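Local coordinates for putative capsular polysaccharide biosynthesis protein (Streptococcus pneumoniae serotype 4, PDB 6EWQ) that binds pyridoxal 5'-phosphate and probably acts as an aminotransferase of the DegT/DnrJ/EryC1 family, at residues Ile173-Ala178 and Asp195-Ser200. Residues are numbered along the deposited sequence; the frame is centred on the assembly and turned at random.
With PLP (pyridoxal-5'-phosphate), chain E.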
ATOM      1  N   ILE A 173     -18.252  -4.294  15.601  1.00 22.44           N
ATOM      2  CA  ILE A 173     -18.268  -2.854  15.265  1.00 21.47           C
ATOM      3  C   ILE A 173     -16.829  -2.360  15.023  1.00 19.98           C
ATOM      4  O   ILE A 173     -15.968  -2.492  15.901  1.00 21.51           O
ATOM      5  CB  ILE A 173     -18.923  -2.027  16.374  1.00 22.53           C
ATOM      6  CG1 ILE A 173     -20.383  -2.454  16.577  1.00 22.92           C
ATOM      7  CG2 ILE A 173     -18.839  -0.536  16.054  1.00 22.80           C
ATOM      8  CD1 ILE A 173     -21.053  -1.853  17.806  1.00 24.03           C
ATOM      9  N   VAL A 174     -16.573  -1.834  13.821  1.00 17.20           N
ATOM     10  CA  VAL A 174     -15.220  -1.392  13.379  1.00 15.39           C
ATOM     11  C   VAL A 174     -15.256   0.083  13.066  1.00 13.97           C
ATOM     12  O   VAL A 174     -15.858   0.497  12.082  1.00 13.80           O
ATOM     13  CB  VAL A 174     -14.714  -2.140  12.133  1.00 15.41           C
ATOM     14  CG1 VAL A 174     -13.321  -1.654  11.753  1.00 15.40           C
ATOM     15  CG2 VAL A 174     -14.708  -3.663  12.372  1.00 15.61           C
ATOM     16  N   SER A 175     -14.657   0.878  13.922  1.00 13.99           N
ATOM     17  CA  SER A 175     -14.703   2.307  13.763  1.00 14.50           C
ATOM     18  C   SER A 175     -13.743   2.804  12.629  1.00 14.37           C
ATOM     19  O   SER A 175     -12.515   2.633  12.696  1.00 15.54           O
ATOM     20  CB  SER A 175     -14.352   3.003  15.082  1.00 15.59           C
ATOM     21  OG  SER A 175     -14.121   4.411  14.905  1.00 17.06           O
ATOM     22  N   ASP A 176     -14.321   3.474  11.639  1.00 13.67           N
ATOM     23  CA  ASP A 176     -13.554   4.370  10.779  1.00 13.84           C
ATOM     24  C   ASP A 176     -13.263   5.699  11.530  1.00 13.30           C
ATOM     25  O   ASP A 176     -14.040   6.670  11.472  1.00 11.56           O
ATOM     26  CB  ASP A 176     -14.323   4.628   9.484  1.00 13.86           C
ATOM     27  CG  ASP A 176     -13.524   5.451   8.461  1.00 14.43           C
ATOM     28  OD1 ASP A 176     -12.433   5.979   8.782  1.00 15.45           O
ATOM     29  OD2 ASP A 176     -14.014   5.597   7.314  1.00 15.26           O
ATOM     30  N   SER A 177     -12.145   5.727  12.241  1.00 13.29           N
ATOM     31  CA  SER A 177     -11.691   6.940  12.938  1.00 13.62           C
ATOM     32  C   SER A 177     -10.537   7.643  12.134  1.00 12.61           C
ATOM     33  O   SER A 177      -9.589   8.156  12.733  1.00 11.99           O
ATOM     34  CB  SER A 177     -11.223   6.601  14.369  1.00 13.68           C
ATOM     35  OG  SER A 177     -12.274   6.023  15.131  1.00 15.20           O
ATOM     36  N   ALA A 178     -10.658   7.702  10.812  1.00 11.29           N
ATOM     37  CA  ALA A 178      -9.719   8.456  10.014  1.00 11.65           C
ATOM     38  C   ALA A 178      -9.583   9.931  10.533  1.00 12.46           C
ATOM     39  O   ALA A 178      -8.497  10.514  10.466  1.00 11.85           O
ATOM     40  CB  ALA A 178     -10.111   8.433   8.557  1.00 11.25           C
ATOM     41  N   ASP A 195     -15.069  -2.291  18.507  1.00 16.78           N
ATOM     42  CA  ASP A 195     -14.280  -3.553  18.574  1.00 16.49           C
ATOM     43  C   ASP A 195     -12.918  -3.417  17.862  1.00 15.10           C
ATOM     44  O   ASP A 195     -11.888  -3.756  18.424  1.00 14.02           O
ATOM     45  CB  ASP A 195     -15.084  -4.747  18.044  1.00 16.76           C
ATOM     46  CG  ASP A 195     -16.362  -4.977  18.830  1.00 17.78           C
ATOM     47  OD1 ASP A 195     -16.253  -5.147  20.068  1.00 17.24           O
ATOM     48  OD2 ASP A 195     -17.474  -4.906  18.227  1.00 16.56           O
ATOM     49  N   PHE A 196     -12.929  -2.933  16.619  1.00 14.69           N
ATOM     50  CA  PHE A 196     -11.678  -2.530  15.946  1.00 14.58           C
ATOM     51  C   PHE A 196     -11.753  -1.082  15.536  1.00 13.57           C
ATOM     52  O   PHE A 196     -12.821  -0.540  15.319  1.00 13.55           O
ATOM     53  CB  PHE A 196     -11.387  -3.368  14.728  1.00 14.16           C
ATOM     54  CG  PHE A 196     -11.181  -4.786  15.037  1.00 15.75           C
ATOM     55  CD1 PHE A 196     -12.266  -5.616  15.341  1.00 15.73           C
ATOM     56  CD2 PHE A 196      -9.908  -5.318  15.092  1.00 17.19           C
ATOM     57  CE1 PHE A 196     -12.064  -6.947  15.654  1.00 16.60           C
ATOM     58  CE2 PHE A 196      -9.714  -6.663  15.374  1.00 17.34           C
ATOM     59  CZ  PHE A 196     -10.804  -7.483  15.641  1.00 16.64           C
ATOM     60  N   THR A 197     -10.601  -0.454  15.390  1.00 14.15           N
ATOM     61  CA  THR A 197     -10.579   0.940  14.902  1.00 13.88           C
ATOM     62  C   THR A 197      -9.435   1.110  13.955  1.00 13.97           C
ATOM     63  O   THR A 197      -8.358   0.631  14.267  1.00 12.61           O
ATOM     64  CB  THR A 197     -10.472   1.919  16.074  1.00 13.65           C
ATOM     65  OG1 THR A 197     -11.634   1.764  16.928  1.00 13.23           O
ATOM     66  CG2 THR A 197     -10.398   3.419  15.582  1.00 13.44           C
ATOM     67  N   SER A 198      -9.690   1.762  12.804  1.00 13.58           N
ATOM     68  CA  SER A 198      -8.634   2.216  11.888  1.00 14.36           C
ATOM     69  C   SER A 198      -8.456   3.733  11.945  1.00 13.62           C
ATOM     70  O   SER A 198      -9.433   4.466  11.981  1.00 14.18           O
ATOM     71  CB  SER A 198      -8.945   1.877  10.447  1.00 14.90           C
ATOM     72  OG  SER A 198     -10.075   2.573  10.051  1.00 17.35           O
ATOM     73  N   PHE A 199      -7.209   4.184  11.914  1.00 13.78           N
ATOM     74  CA  PHE A 199      -6.879   5.617  11.893  1.00 14.16           C
ATOM     75  C   PHE A 199      -6.096   5.995  10.629  1.00 14.73           C
ATOM     76  O   PHE A 199      -5.405   5.165  10.055  1.00 17.11           O
ATOM     77  CB  PHE A 199      -5.978   5.978  13.081  1.00 14.73           C
ATOM     78  CG  PHE A 199      -6.613   5.830  14.417  1.00 13.86           C
ATOM     79  CD1 PHE A 199      -7.478   6.811  14.898  1.00 14.05           C
ATOM     80  CD2 PHE A 199      -6.356   4.717  15.199  1.00 14.21           C
ATOM     81  CE1 PHE A 199      -8.072   6.692  16.164  1.00 14.08           C
ATOM     82  CE2 PHE A 199      -6.942   4.593  16.483  1.00 14.05           C
ATOM     83  CZ  PHE A 199      -7.813   5.574  16.948  1.00 13.79           C
ATOM     84  N   SER A 200      -6.178   7.263  10.211  1.00 14.48           N
ATOM     85  CA  SER A 200      -5.475   7.752   9.013  1.00 13.66           C
ATOM     86  C   SER A 200      -4.483   8.812   9.396  1.00 13.89           C
ATOM     87  O   SER A 200      -4.807   9.723  10.162  1.00 12.59           O
ATOM     88  CB  SER A 200      -6.462   8.323   7.978  1.00 12.37           C
ATOM     89  OG  SER A 200      -5.804   8.659   6.793  1.00 10.88           O
TER
HETATM   90  N1  PLP E 500     -12.137   7.251   5.944  1.00 15.89           N
HETATM   91  C2  PLP E 500     -12.293   8.612   5.987  1.00 17.00           C
HETATM   92  C2A PLP E 500     -13.542   9.158   6.590  1.00 16.08           C
HETATM   93  C3  PLP E 500     -11.234   9.512   5.450  1.00 17.11           C
HETATM   94  O3  PLP E 500     -11.317  10.850   5.455  1.00 23.74           O
HETATM   95  C4  PLP E 500     -10.007   8.990   4.884  1.00 17.68           C
HETATM   96  C4A PLP E 500      -8.920   9.986   4.345  1.00 17.71           C
HETATM   97  C5  PLP E 500      -9.957   7.469   4.886  1.00 16.93           C
HETATM   98  C6  PLP E 500     -11.014   6.703   5.420  1.00 16.48           C
HETATM   99  C5A PLP E 500      -8.777   6.708   4.339  1.00 16.88           C
HETATM  100  O4P PLP E 500      -7.595   7.405   4.649  1.00 16.95           O
HETATM  101  P   PLP E 500      -6.207   6.976   3.991  1.00 17.52           P
HETATM  102  O1P PLP E 500      -6.112   7.927   2.819  1.00 17.61           O
HETATM  103  O2P PLP E 500      -6.471   5.570   3.552  1.00 16.29           O
HETATM  104  O3P PLP E 500      -5.284   7.155   5.209  1.00 14.85           O
HETATM  105  O   HOH W   1      -6.913   8.904  12.057  1.00 22.57           O
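Val174 pairs with Phe196, and Ser175 with Thr197, where two neighbouring parallel strands of the central sheet of a PLP-dependent aminotransferase fold run side by side, a worked example of cofactor binding at strand ends. The backbone ladder runs from Phe196 N to Ile173 O, through Ser175 N to Phe196 O (2.7 Å), to Ser198 N on Ser175 O. Before it, Asp195 OD2 takes the N-H of Ile173 through its anti lone pair, almost straight at 171°, and also bridges to Arg170.

Apolar contacts occupy both faces. Val174 CG1 meets Phe196 CB at 3.9 Å beneath helix 64-75, while on the other face Thr197 CG2 lies over one face of the Phe199 ring, 3.6 Å above its plane and offset toward the rim, and also touches Ser177 CB at 3.5 Å.

Beyond the weak Ser177 N to Ser198 O bond, a water joins the two segments: it accepts from Ser200 N and lies within donating distance of Ser177 O and Ala178 O. Asp176 then serves the cofactor: OD1 accepts from Ala178 N in an Asx turn, which steadies the carboxylate. Ala178 CB lies against the ring, 3.4 Å from PLP C2, and Asp176 OD2, also bonded to Ser93, stands 2.9 Å from PLP N1.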